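Local atomic coordinates of glutathione S-transferase (Natrialba magadii ATCC 43099, PDB entry 6GZF), a protein that probably transfers glutathione to or from organic substrates as a Xi-class glutathione transferase of the glutathionyl-hydroquinone reductase type. Residues P90-E94 / D95-F99; N186-P190 / I191-V195; T294-Y298 / T299-D303. All coordinates share one frame; numbering follows the deposited sequence.

Interaction 1 (P90-E94 / D95-F99)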
loop_
_atom_site.group_PDB
_atom_site.type_symbol
_atom_site.label_atom_id
_atom_site.label_comp_id
_atom_site.label_asym_id
_atom_site.label_seq_id
_atom_site.Cartn_x
_atom_site.Cartn_y
_atom_site.Cartn_z
ATOM N N PRO A 90 5.441 16.701 -13.432
ATOM C CA PRO A 90 4.777 15.749 -12.534
ATOM C C PRO A 90 5.193 15.936 -11.077
ATOM O O PRO A 90 4.407 15.635 -10.178
ATOM C CB PRO A 90 5.231 14.382 -13.067
ATOM C CG PRO A 90 6.439 14.669 -13.900
ATOM C CD PRO A 90 6.180 16.010 -14.500
ATOM N N TYR A 91 6.408 16.424 -10.848
ATOM C CA TYR A 91 6.844 16.756 -9.498
ATOM C C TYR A 91 6.511 18.208 -9.187
ATOM O O TYR A 91 6.717 19.093 -10.017
ATOM C CB TYR A 91 8.345 16.509 -9.319
ATOM C CG TYR A 91 8.853 16.883 -7.941
ATOM C CD1 TYR A 91 8.814 15.970 -6.896
ATOM C CD2 TYR A 91 9.370 18.148 -7.685
ATOM C CE1 TYR A 91 9.272 16.307 -5.633
ATOM C CE2 TYR A 91 9.828 18.493 -6.428
ATOM C CZ TYR A 91 9.777 17.569 -5.406
ATOM O OH TYR A 91 10.235 17.910 -4.153
ATOM N N ARG A 92 6.000 18.448 -7.985
ATOM C CA ARG A 92 5.682 19.802 -7.550
ATOM C C ARG A 92 5.919 19.963 -6.054
ATOM O O ARG A 92 5.886 18.989 -5.301
ATOM C CB ARG A 92 4.234 20.150 -7.892
ATOM C CG ARG A 92 3.206 19.269 -7.207
ATOM C CD ARG A 92 1.862 19.968 -7.140
ATOM N NE ARG A 92 0.779 19.054 -6.796
ATOM C CZ ARG A 92 -0.509 19.368 -6.885
ATOM N NH1 ARG A 92 -0.868 20.571 -7.311
ATOM N NH2 ARG A 92 -1.436 18.480 -6.553
ATOM N N ALA A 93 6.160 21.198 -5.629
ATOM C CA ALA A 93 6.406 21.481 -4.222
ATOM C C ALA A 93 5.777 22.806 -3.798
ATOM O O ALA A 93 4.593 23.047 -4.036
ATOM C CB ALA A 93 7.901 21.489 -3.937
ATOM N N GLU A 94 6.587 23.664 -3.186
ATOM C CA GLU A 94 6.106 24.893 -2.561
ATOM C C GLU A 94 5.465 25.877 -3.539
ATOM O O GLU A 94 4.717 26.763 -3.129
ATOM C CB GLU A 94 7.257 25.590 -1.828
ATOM C CG GLU A 94 8.178 24.649 -1.066
ATOM C CD GLU A 94 9.371 24.207 -1.893
ATOM O OE1 GLU A 94 9.867 25.019 -2.701
ATOM O OE2 GLU A 94 9.812 23.049 -1.733
ATOM N N ASP A 95 5.757 25.722 -4.826
ATOM C CA ASP A 95 5.252 26.651 -5.831
ATOM C C ASP A 95 4.101 26.063 -6.646
ATOM O O ASP A 95 3.605 26.698 -7.576
ATOM C CB ASP A 95 6.382 27.079 -6.768
ATOM C CG ASP A 95 7.480 27.838 -6.048
ATOM O OD1 ASP A 95 7.156 28.663 -5.168
ATOM O OD2 ASP A 95 8.666 27.612 -6.366
ATOM N N GLY A 96 3.676 24.854 -6.292
ATOM C CA GLY A 96 2.597 24.192 -7.005
ATOM C C GLY A 96 3.046 23.646 -8.346
ATOM O O GLY A 96 4.233 23.392 -8.548
ATOM N N TRP A 97 2.095 23.463 -9.261
ATOM C CA TRP A 97 2.401 22.981 -10.606
ATOM C C TRP A 97 3.428 23.880 -11.287
ATOM O O TRP A 97 3.229 25.090 -11.394
ATOM C CB TRP A 97 1.133 22.910 -11.462
ATOM C CG TRP A 97 0.148 21.851 -11.058
ATOM C CD1 TRP A 97 -1.135 22.046 -10.635
ATOM C CD2 TRP A 97 0.356 20.431 -11.058
ATOM N NE1 TRP A 97 -1.735 20.840 -10.365
ATOM C CE2 TRP A 97 -0.841 19.833 -10.617
ATOM C CE3 TRP A 97 1.441 19.610 -11.384
ATOM C CZ2 TRP A 97 -0.984 18.452 -10.493
ATOM C CZ3 TRP A 97 1.295 18.238 -11.262
ATOM C CH2 TRP A 97 0.092 17.674 -10.820
ATOM N N GLN A 98 4.525 23.287 -11.744
ATOM C CA GLN A 98 5.588 24.052 -12.385
ATOM C C GLN A 98 5.900 23.530 -13.783
ATOM O O GLN A 98 5.528 22.411 -14.138
ATOM C CB GLN A 98 6.855 24.030 -11.528
ATOM C CG GLN A 98 7.531 22.675 -11.440
ATOM C CD GLN A 98 8.773 22.701 -10.572
ATOM O OE1 GLN A 98 9.102 23.724 -9.969
ATOM N NE2 GLN A 98 9.473 21.574 -10.505
ATOM N N PHE A 99 6.585 24.352 -14.570
ATOM C CA PHE A 99 6.978 23.969 -15.919
ATOM C C PHE A 99 8.464 23.628 -15.980
ATOM O O PHE A 99 9.314 24.449 -15.635
ATOM C CB PHE A 99 6.649 25.084 -16.914
ATOM C CG PHE A 99 5.176 25.314 -17.100
ATOM C CD1 PHE A 99 4.483 26.171 -16.261
ATOM C CD2 PHE A 99 4.485 24.672 -18.114
ATOM C CE1 PHE A 99 3.129 26.382 -16.430
ATOM C CE2 PHE A 99 3.132 24.880 -18.288
ATOM C CZ PHE A 99 2.453 25.737 -17.445
HETATM O O HOH W 1 -0.408 23.064 -7.844
#
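Ala93 and Gly96 are the ends of a type I beta turn that reverses the loop between strand 84-87 and helix 117-124. Gly96 N donates to Ala93 O at 3.0 Å, closing the turn. Arg92 and Trp97, flanking the turn, meet through the ends of their side chains. The Arg92 side chain runs extended from CG to NE and lays its guanidinium flat on the indole, the group centres 4.1 Å apart and the planes at 24°. Arg92 NH1 lies over the pyrrole part, 3.2 Å from Trp97 NE1; as both are donors, the contact is a stack with cation-pi character. Arg92 CD covers the six-membered ring by a CH-pi contact, 4.2 Å from its centroid. A water accepts from Trp97 N at 2.9 Å and, weakly, from Arg92 NH1 at the guanidinium edge. On the same side of the indole, the ring of His296 meets its six-membered part. With an alanine at position 97 the Arg92 guanidinium would probably lose the surface it rests on and be freer to swing. Trp97 is a predicted glutathione-binding residue near the predicted nucleophile Cys64; the stacked cation is likely to polarise its indole and, with His296, to limit its tilt.

Interaction 2 (N186-P190 / I191-V195)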
loop_
_atom_site.group_PDB
_atom_site.type_symbol
_atom_site.label_atom_id
_atom_site.label_comp_id
_atom_site.label_asym_id
_atom_site.label_seq_id
_atom_site.Cartn_x
_atom_site.Cartn_y
_atom_site.Cartn_z
ATOM N N ASN A 186 -22.840 9.301 -10.450
ATOM C CA ASN A 186 -22.815 8.250 -9.439
ATOM C C ASN A 186 -21.390 7.910 -9.013
ATOM O O ASN A 186 -21.044 8.048 -7.843
ATOM C CB ASN A 186 -23.527 6.994 -9.956
ATOM C CG ASN A 186 -23.723 5.934 -8.875
ATOM O OD1 ASN A 186 -23.118 5.994 -7.801
ATOM N ND2 ASN A 186 -24.568 4.950 -9.164
ATOM N N ILE A 187 -20.567 7.480 -9.966
ATOM C CA ILE A 187 -19.204 7.036 -9.671
ATOM C C ILE A 187 -18.307 8.153 -9.143
ATOM O O ILE A 187 -17.177 7.904 -8.718
ATOM C CB ILE A 187 -18.528 6.439 -10.921
ATOM C CG1 ILE A 187 -18.136 7.551 -11.897
ATOM C CG2 ILE A 187 -19.435 5.420 -11.590
ATOM C CD1 ILE A 187 -16.903 7.236 -12.723
ATOM N N TYR A 188 -18.812 9.381 -9.178
ATOM C CA TYR A 188 -18.023 10.556 -8.832
ATOM C C TYR A 188 -17.498 10.538 -7.398
ATOM O O TYR A 188 -16.310 10.758 -7.166
ATOM C CB TYR A 188 -18.849 11.821 -9.060
ATOM C CG TYR A 188 -18.104 13.091 -8.738
ATOM C CD1 TYR A 188 -17.067 13.531 -9.550
ATOM C CD2 TYR A 188 -18.436 13.854 -7.627
ATOM C CE1 TYR A 188 -16.381 14.689 -9.263
ATOM C CE2 TYR A 188 -17.755 15.017 -7.333
ATOM C CZ TYR A 188 -16.728 15.429 -8.156
ATOM O OH TYR A 188 -16.041 16.585 -7.877
ATOM N N GLU A 189 -18.380 10.278 -6.439
ATOM C CA GLU A 189 -17.992 10.320 -5.030
ATOM C C GLU A 189 -17.326 9.028 -4.525
ATOM O O GLU A 189 -16.259 9.094 -3.915
ATOM C CB GLU A 189 -19.205 10.659 -4.155
ATOM C CG GLU A 189 -18.859 11.462 -2.911
ATOM C CD GLU A 189 -19.982 11.477 -1.892
ATOM O OE1 GLU A 189 -21.138 11.748 -2.280
ATOM O OE2 GLU A 189 -19.704 11.219 -0.701
ATOM N N PRO A 190 -17.938 7.851 -4.767
ATOM C CA PRO A 190 -17.307 6.659 -4.186
ATOM C C PRO A 190 -16.038 6.202 -4.904
ATOM O O PRO A 190 -15.210 5.537 -4.284
ATOM C CB PRO A 190 -18.400 5.594 -4.313
ATOM C CG PRO A 190 -19.180 6.015 -5.497
ATOM C CD PRO A 190 -19.207 7.512 -5.440
ATOM N N ILE A 191 -15.884 6.549 -6.179
ATOM C CA ILE A 191 -14.757 6.044 -6.959
ATOM C C ILE A 191 -13.752 7.130 -7.343
ATOM O O ILE A 191 -12.571 7.025 -7.012
ATOM C CB ILE A 191 -15.241 5.335 -8.238
ATOM C CG1 ILE A 191 -16.018 4.067 -7.877
ATOM C CG2 ILE A 191 -14.066 4.987 -9.133
ATOM C CD1 ILE A 191 -16.728 3.429 -9.050
ATOM N N ASN A 192 -14.214 8.163 -8.041
ATOM C CA ASN A 192 -13.326 9.233 -8.492
ATOM C C ASN A 192 -12.703 10.012 -7.334
ATOM O O ASN A 192 -11.489 10.212 -7.296
ATOM C CB ASN A 192 -14.073 10.194 -9.420
ATOM C CG ASN A 192 -14.434 9.557 -10.748
ATOM O OD1 ASN A 192 -13.815 8.579 -11.171
ATOM N ND2 ASN A 192 -15.436 10.114 -11.419
ATOM N N ASN A 193 -13.535 10.446 -6.393
ATOM C CA ASN A 193 -13.052 11.170 -5.223
ATOM C C ASN A 193 -12.776 10.246 -4.043
ATOM O O ASN A 193 -12.054 10.612 -3.114
ATOM C CB ASN A 193 -14.057 12.246 -4.805
ATOM C CG ASN A 193 -13.841 13.559 -5.529
ATOM O OD1 ASN A 193 -12.714 13.914 -5.871
ATOM N ND2 ASN A 193 -14.924 14.294 -5.758
ATOM N N GLY A 194 -13.351 9.049 -4.090
ATOM C CA GLY A 194 -13.253 8.102 -2.995
ATOM C C GLY A 194 -11.838 7.689 -2.639
ATOM O O GLY A 194 -11.500 7.563 -1.461
ATOM N N VAL A 195 -11.009 7.479 -3.655
ATOM C CA VAL A 195 -9.634 7.040 -3.441
ATOM C C VAL A 195 -8.799 8.107 -2.731
ATOM O O VAL A 195 -7.939 7.784 -1.912
ATOM C CB VAL A 195 -8.950 6.657 -4.771
ATOM C CG1 VAL A 195 -9.440 5.298 -5.244
ATOM C CG2 VAL A 195 -9.204 7.717 -5.833
#
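Tyr188 and Asn193 meet where the amide nitrogen of Asn193 comes over one face of the phenol ring, Asn193 ND2 lying 3.2 Å from Tyr188 CZ with ring and amide planes 71° apart. With CG of Tyr188 trans to its backbone N (chi1 -179°), the ring projects outward from the helix, where the Asn193 amide comes over it. On another side of the helix, Ile191 CD1 packs on Ile187 CB at 4.0 Å. Beneath these side chains the backbone is wider than an alpha helix. Ile187 O accepts two N-H groups, from Ile191 N at 3.2 Å and, more directly, from Asn192 N at 3.1 Å, while Tyr188 O takes Asn193 N at 2.9 Å. Pro190 has no N-H to give to the preceding turn, and the helix kinks there. Farther on, Gly194 CA makes a CA-H...O contact with Pro190 O. In the next shell, Trp66 of helix 65-77 touches Tyr188 and Asn193, and Ala217 and Met243 pack on Ile191. The polar end of Asn193 is held mainly by Met1 N of the N-terminal tag, which bonds OD1. The i+5 bonds make this a pi-type turn at a proline kink, in the last part of helix 177-192 of the all-helical C-terminal domain of the glutathione transferase fold, just ahead of the predicted catalytic Tyr196.

Interaction 3 (T294-Y298 / T299-D303)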
loop_
_atom_site.group_PDB
_atom_site.type_symbol
_atom_site.label_atom_id
_atom_site.label_comp_id
_atom_site.label_asym_id
_atom_site.label_seq_id
_atom_site.Cartn_x
_atom_site.Cartn_y
_atom_site.Cartn_z
ATOM N N THR A 294 3.427 7.534 -11.310
ATOM C CA THR A 294 4.111 6.973 -10.149
ATOM C C THR A 294 5.031 7.991 -9.479
ATOM O O THR A 294 5.159 8.009 -8.256
ATOM C CB THR A 294 4.936 5.728 -10.526
ATOM O OG1 THR A 294 5.837 6.051 -11.592
ATOM C CG2 THR A 294 4.022 4.598 -10.967
ATOM N N GLU A 295 5.669 8.836 -10.281
ATOM C CA GLU A 295 6.592 9.830 -9.743
ATOM C C GLU A 295 5.856 10.886 -8.928
ATOM O O GLU A 295 6.332 11.319 -7.878
ATOM C CB GLU A 295 7.384 10.504 -10.867
ATOM C CG GLU A 295 8.431 11.491 -10.365
ATOM C CD GLU A 295 9.111 12.257 -11.480
ATOM O OE1 GLU A 295 8.970 11.852 -12.653
ATOM O OE2 GLU A 295 9.788 13.265 -11.180
ATOM N N HIS A 296 4.693 11.298 -9.418
ATOM C CA HIS A 296 3.908 12.320 -8.738
ATOM C C HIS A 296 3.392 11.831 -7.391
ATOM O O HIS A 296 3.714 12.395 -6.353
ATOM C CB HIS A 296 2.735 12.765 -9.613
ATOM C CG HIS A 296 1.798 13.715 -8.932
ATOM N ND1 HIS A 296 2.057 15.064 -8.813
ATOM C CD2 HIS A 296 0.598 13.509 -8.337
ATOM C CE1 HIS A 296 1.061 15.646 -8.174
ATOM N NE2 HIS A 296 0.161 14.726 -7.872
ATOM N N TYR A 297 2.598 10.770 -7.406
ATOM C CA TYR A 297 1.909 10.335 -6.198
ATOM C C TYR A 297 2.846 9.846 -5.095
ATOM O O TYR A 297 2.526 9.965 -3.914
ATOM C CB TYR A 297 0.898 9.245 -6.542
ATOM C CG TYR A 297 -0.331 9.782 -7.235
ATOM C CD1 TYR A 297 -0.318 10.060 -8.595
ATOM C CD2 TYR A 297 -1.500 10.026 -6.527
ATOM C CE1 TYR A 297 -1.436 10.558 -9.231
ATOM C CE2 TYR A 297 -2.623 10.524 -7.154
ATOM C CZ TYR A 297 -2.585 10.788 -8.507
ATOM O OH TYR A 297 -3.701 11.285 -9.138
ATOM N N TYR A 298 4.003 9.313 -5.470
ATOM C CA TYR A 298 4.908 8.738 -4.478
ATOM C C TYR A 298 5.953 9.720 -3.941
ATOM O O TYR A 298 6.546 9.469 -2.894
ATOM C CB TYR A 298 5.612 7.504 -5.054
ATOM C CG TYR A 298 4.738 6.267 -5.094
ATOM C CD1 TYR A 298 4.461 5.551 -3.936
ATOM C CD2 TYR A 298 4.197 5.810 -6.290
ATOM C CE1 TYR A 298 3.664 4.422 -3.965
ATOM C CE2 TYR A 298 3.399 4.681 -6.328
ATOM C CZ TYR A 298 3.136 3.991 -5.163
ATOM O OH TYR A 298 2.343 2.867 -5.196
ATOM N N THR A 299 6.177 10.831 -4.638
ATOM C CA THR A 299 7.209 11.782 -4.214
ATOM C C THR A 299 6.693 13.199 -3.943
ATOM O O THR A 299 7.451 14.055 -3.490
ATOM C CB THR A 299 8.342 11.886 -5.259
ATOM O OG1 THR A 299 7.891 12.642 -6.389
ATOM C CG2 THR A 299 8.794 10.506 -5.712
ATOM N N THR A 300 5.414 13.446 -4.211
ATOM C CA THR A 300 4.847 14.785 -4.047
ATOM C C THR A 300 4.025 14.857 -2.753
ATOM O O THR A 300 3.713 15.940 -2.257
ATOM C CB THR A 300 4.001 15.176 -5.306
ATOM O OG1 THR A 300 4.866 15.739 -6.300
ATOM C CG2 THR A 300 2.892 16.177 -5.003
ATOM N N HIS A 301 3.728 13.695 -2.176
ATOM C CA HIS A 301 2.958 13.627 -0.934
ATOM C C HIS A 301 3.827 13.240 0.267
ATOM O O HIS A 301 3.990 12.056 0.557
ATOM C CB HIS A 301 1.809 12.625 -1.079
ATOM C CG HIS A 301 0.851 12.955 -2.182
ATOM N ND1 HIS A 301 -0.134 12.087 -2.593
ATOM C CD2 HIS A 301 0.731 14.059 -2.958
ATOM C CE1 HIS A 301 -0.824 12.641 -3.577
ATOM N NE2 HIS A 301 -0.319 13.837 -3.815
ATOM N N PRO A 302 4.379 14.242 0.975
ATOM C CA PRO A 302 5.267 13.984 2.116
ATOM C C PRO A 302 4.558 13.361 3.319
ATOM O O PRO A 302 5.136 12.507 3.986
ATOM C CB PRO A 302 5.795 15.381 2.473
ATOM C CG PRO A 302 5.559 16.212 1.255
ATOM C CD PRO A 302 4.285 15.680 0.683
ATOM N N ASP A 303 3.328 13.785 3.594
ATOM C CA ASP A 303 2.611 13.304 4.772
ATOM C C ASP A 303 1.922 11.963 4.534
ATOM O O ASP A 303 1.296 11.411 5.439
ATOM C CB ASP A 303 1.582 14.338 5.231
ATOM C CG ASP A 303 2.154 15.327 6.228
ATOM O OD1 ASP A 303 3.367 15.617 6.155
ATOM O OD2 ASP A 303 1.389 15.815 7.088
HETATM O O HOH W 2 10.010 13.243 -8.153
#
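His296, Tyr297 and His301 form an aromatic cluster at the C-terminal end of helix 290-299. Over one face of the His296 ring sits Thr300 CB in a CH-pi contact, 4.3 Å from the centroid, while Tyr297 CD1 lies at its edge in the ring plane. His296 in turn places CD2 above a face of Tyr297, offset toward the rim. Tyr297 CA covers one face of the His301 imidazole, and His301 CE1 approaches Tyr297 CD2 at 4.0 Å. Both rings meet His301 obliquely, the His296 plane at 77° and the Tyr297 plane at 72° to it. Tyr297 and His301 run side by side and point the same way, their CG atoms both placed beside the backbone N (chi1 -74° for Tyr297).

Polar bonds outside the segments anchor these rings. Those of His296 ND1 to Pro90 O and of His301 ND1 to His257 NE2 are likely to limit how the imidazoles turn, while Tyr297 OH is held at its far end by the hydroxyl of Tyr196, a predicted proton donor/acceptor; Tyr297 itself is predicted to lower the pKa of the active-site cysteine. His5 of the N-terminal tag stacks on His301, and Met259 of the second subunit packs on Tyr298.

As the helix ends, Thr300 N donates to His296 O at 2.9 Å, whereas Thr299 N has merely weak bonds to Glu295 O and His296 O. The Thr299 hydroxyl donates to Glu295 O, tilted slightly from the carbonyl plane. Glu295 OE2 forms a salt bridge with Lys103, and a water ties it to the threonine, donating to Glu295 OE2 at 3.0 Å and to Thr299 OG1 at 2.8 Å.

Interactions 1 and 3 touch, although one belongs to the thioredoxin-like N-terminal domain and the other to the helical C-terminal domain. His296 is the shared residue, reaching from its helix into the 90-99 loop, and Tyr91 packs on Thr299 beside it, so the domain boundary near the predicted active site runs between them. Interaction 2 stands apart, its nearest atoms about 7 Å from interaction 3 and about 12 Å from interaction 1. Interactions 2 and 3 are buried and both concern a helix end, one widened by pi-type bonds, the other closed by threonine bonds to backbone carbonyls and flanked by aromatic rings. Interaction 1 is a partly buried loop turn, with a cation-pi stack as its main side-chain contact.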